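JSC1_58120g3 ([Leptolyngbya] sp. JSC-1, PDB 6XHH) probably senses far-red light as a cyanobacteriochrome, through a GAF domain that carries a linear tetrapyrrole (bilin) chromophore. Local coordinates at residues Arg37-Lys42 / Gly49-Glu54. Numbering follows the deposited sequence.
Sequences RVTIYK and GDFITE. With M1V (mesobiliverdin IX(alpha)), chain C.
Tyr41 and Phe51 meet edge to face, ring centroids 5.5 Å apart and planes at 73°, on the chromophore side of an antiparallel hairpin in the GAF-domain sheet. A classic beta bulge interrupts the hairpin: Ile52 and Thr53 both face Ile40, whose O accepts from Ile52 N at 2.8 Å and, more distantly, from Thr53 N. Just before the bulge in its own strand, Phe51 lies on the same face as Tyr41 and Thr39.

A chi1 of 167°, which swings CG away from the backbone N, lays the Tyr41 ring between the bilin and the neighbouring strand. CB touches Asp50 O and M1V CAD; CG and CD1 face CAD, CG at 3.6 Å; CD2 sits over the centre of the Phe51 ring; CE1 and CZ take the methyl CMD on one face, while Asp50 N lies over the other. CE2 and CZ press on the Gly49 backbone, CZ 3.3 Å from Gly49 CA, where a side chain would collide with the ring, and OH reaches Trp68 O. A leucine here would probably leave Trp68 O without its hydroxyl partner and Phe51 without the edge against its face.

Flat and apolar, Phe51 suits the pocket wall, its CE1 3.2 Å from M1V CBD. Thr39, small and branched, sets CB against that ring's edge. At the far end, Arg37 NH1, also bonded to Arg61 O, makes a salt bridge to Glu54 OE2 at 2.9 Å, though the hydrogen bond is weak, bent to 122°.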
# COMPACT_ATOMS: atom_id res chain seq x y z
N ARG A 37 -5.20 5.99 7.26
CA ARG A 37 -5.86 5.08 6.34
C ARG A 37 -4.89 4.02 5.86
O ARG A 37 -3.74 4.32 5.59
CB ARG A 37 -6.43 5.82 5.12
CG ARG A 37 -7.54 5.05 4.44
CD ARG A 37 -7.82 5.53 3.04
NE ARG A 37 -8.22 6.94 2.95
CZ ARG A 37 -9.46 7.39 3.15
NH1 ARG A 37 -10.45 6.55 3.48
NH2 ARG A 37 -9.72 8.68 3.00
N VAL A 38 -5.39 2.79 5.76
CA VAL A 38 -4.71 1.71 5.05
C VAL A 38 -5.73 1.07 4.12
O VAL A 38 -6.88 0.83 4.51
CB VAL A 38 -4.12 0.65 6.02
CG1 VAL A 38 -3.47 -0.48 5.23
CG2 VAL A 38 -3.11 1.29 6.93
N THR A 39 -5.32 0.82 2.88
CA THR A 39 -6.22 0.30 1.86
C THR A 39 -5.62 -0.92 1.17
O THR A 39 -4.40 -1.06 1.03
CB THR A 39 -6.53 1.34 0.76
OG1 THR A 39 -5.32 1.72 0.08
CG2 THR A 39 -7.17 2.57 1.34
N ILE A 40 -6.52 -1.78 0.71
CA ILE A 40 -6.20 -2.83 -0.25
C ILE A 40 -6.90 -2.48 -1.55
O ILE A 40 -8.12 -2.25 -1.58
CB ILE A 40 -6.63 -4.22 0.26
CG1 ILE A 40 -5.81 -4.59 1.49
CG2 ILE A 40 -6.46 -5.27 -0.83
CD1 ILE A 40 -6.43 -5.71 2.35
N TYR A 41 -6.11 -2.42 -2.62
CA TYR A 41 -6.55 -1.98 -3.94
C TYR A 41 -6.23 -3.08 -4.93
O TYR A 41 -5.12 -3.62 -4.94
CB TYR A 41 -5.82 -0.68 -4.29
CG TYR A 41 -5.85 -0.15 -5.70
CD1 TYR A 41 -4.94 -0.60 -6.65
CD2 TYR A 41 -6.68 0.91 -6.04
CE1 TYR A 41 -4.90 -0.07 -7.92
CE2 TYR A 41 -6.65 1.46 -7.32
CZ TYR A 41 -5.75 0.96 -8.25
OH TYR A 41 -5.72 1.51 -9.51
N LYS A 42 -7.23 -3.44 -5.73
CA LYS A 42 -7.11 -4.54 -6.67
C LYS A 42 -6.95 -4.02 -8.09
O LYS A 42 -7.76 -3.22 -8.56
CB LYS A 42 -8.33 -5.45 -6.58
CG LYS A 42 -8.31 -6.58 -7.60
CD LYS A 42 -9.50 -7.51 -7.38
CE LYS A 42 -9.38 -8.70 -8.32
NZ LYS A 42 -10.44 -9.73 -8.16
N GLY A 49 -7.56 0.23 -11.42
CA GLY A 49 -7.87 -0.56 -10.25
C GLY A 49 -8.88 0.11 -9.35
O GLY A 49 -9.28 1.26 -9.57
N ASP A 50 -9.30 -0.63 -8.33
CA ASP A 50 -10.39 -0.24 -7.44
C ASP A 50 -10.04 -0.52 -5.99
O ASP A 50 -9.35 -1.49 -5.68
CB ASP A 50 -11.68 -0.97 -7.82
CG ASP A 50 -12.03 -0.79 -9.28
OD1 ASP A 50 -12.70 0.21 -9.59
OD2 ASP A 50 -11.61 -1.63 -10.12
N PHE A 51 -10.50 0.36 -5.10
CA PHE A 51 -10.34 0.15 -3.67
C PHE A 51 -11.30 -0.95 -3.18
O PHE A 51 -12.52 -0.80 -3.29
CB PHE A 51 -10.60 1.45 -2.91
CG PHE A 51 -9.59 2.52 -3.17
CD1 PHE A 51 -8.41 2.56 -2.44
CD2 PHE A 51 -9.81 3.48 -4.15
CE1 PHE A 51 -7.47 3.56 -2.67
CE2 PHE A 51 -8.87 4.47 -4.40
CZ PHE A 51 -7.71 4.52 -3.66
N ILE A 52 -10.75 -2.01 -2.59
CA ILE A 52 -11.55 -3.15 -2.13
C ILE A 52 -11.86 -3.06 -0.65
O ILE A 52 -12.99 -3.34 -0.23
CB ILE A 52 -10.81 -4.46 -2.45
CG1 ILE A 52 -10.48 -4.52 -3.94
CG2 ILE A 52 -11.63 -5.67 -1.99
CD1 ILE A 52 -11.68 -4.42 -4.82
N THR A 53 -10.87 -2.72 0.17
CA THR A 53 -11.00 -2.70 1.62
C THR A 53 -10.21 -1.54 2.18
O THR A 53 -9.16 -1.16 1.65
CB THR A 53 -10.50 -4.01 2.24
OG1 THR A 53 -11.13 -5.10 1.58
CG2 THR A 53 -10.88 -4.08 3.72
N GLU A 54 -10.69 -0.98 3.29
CA GLU A 54 -9.98 0.11 3.91
C GLU A 54 -10.24 0.11 5.41
O GLU A 54 -11.26 -0.40 5.88
CB GLU A 54 -10.39 1.45 3.30
CG GLU A 54 -11.77 1.92 3.74
CD GLU A 54 -12.30 3.05 2.88
OE1 GLU A 54 -13.45 2.95 2.40
OE2 GLU A 54 -11.56 4.03 2.67
OA M1V C . -3.84 9.44 -11.69
C1A M1V C . -2.92 9.89 -12.34
NA M1V C . -1.65 9.50 -12.21
C2A M1V C . -3.03 10.89 -13.34
CMA M1V C . -4.30 11.58 -13.77
C3A M1V C . -1.75 11.12 -13.85
CAA M1V C . -1.37 12.09 -14.90
CBA M1V C . -0.76 11.40 -16.13
C4A M1V C . -0.84 10.22 -13.11
CHA M1V C . 0.50 10.13 -13.33
C1B M1V C . 1.52 9.29 -12.69
C2B M1V C . 2.89 9.40 -13.03
CMB M1V C . 3.48 10.38 -14.02
C3B M1V C . 3.58 8.49 -12.28
CAB M1V C . 5.08 8.26 -12.30
CBB M1V C . 5.71 8.82 -11.02
CGB M1V C . 5.65 10.33 -11.00
O2B M1V C . 6.33 10.99 -11.82
O1B M1V C . 4.92 10.95 -10.19
NB M1V C . 1.39 8.32 -11.77
C4B M1V C . 2.61 7.81 -11.49
CHB M1V C . 2.98 6.78 -10.61
C1C M1V C . 2.26 6.11 -9.60
C2C M1V C . 2.90 5.34 -8.62
CAC M1V C . 4.39 5.07 -8.57
CBC M1V C . 4.58 3.90 -9.58
CGC M1V C . 6.00 3.70 -10.09
O2C M1V C . 6.94 4.41 -9.67
O1C M1V C . 6.25 2.82 -10.94
C3C M1V C . 1.90 4.83 -7.79
CMC M1V C . 2.15 3.94 -6.61
NC M1V C . 0.91 6.09 -9.36
C4C M1V C . 0.67 5.32 -8.26
CHC M1V C . -0.68 5.12 -7.83
C1D M1V C . -1.17 4.55 -6.68
C2D M1V C . -2.30 3.69 -6.60
CMD M1V C . -3.12 3.21 -7.77
ND M1V C . -0.71 4.77 -5.39
C4D M1V C . -1.48 4.06 -4.54
OD M1V C . -1.30 4.05 -3.32
C3D M1V C . -2.48 3.37 -5.29
CAD M1V C . -3.54 2.45 -4.74
CBD M1V C . -4.63 3.27 -4.08
O HOH W 1 -10.31 -3.91 -9.31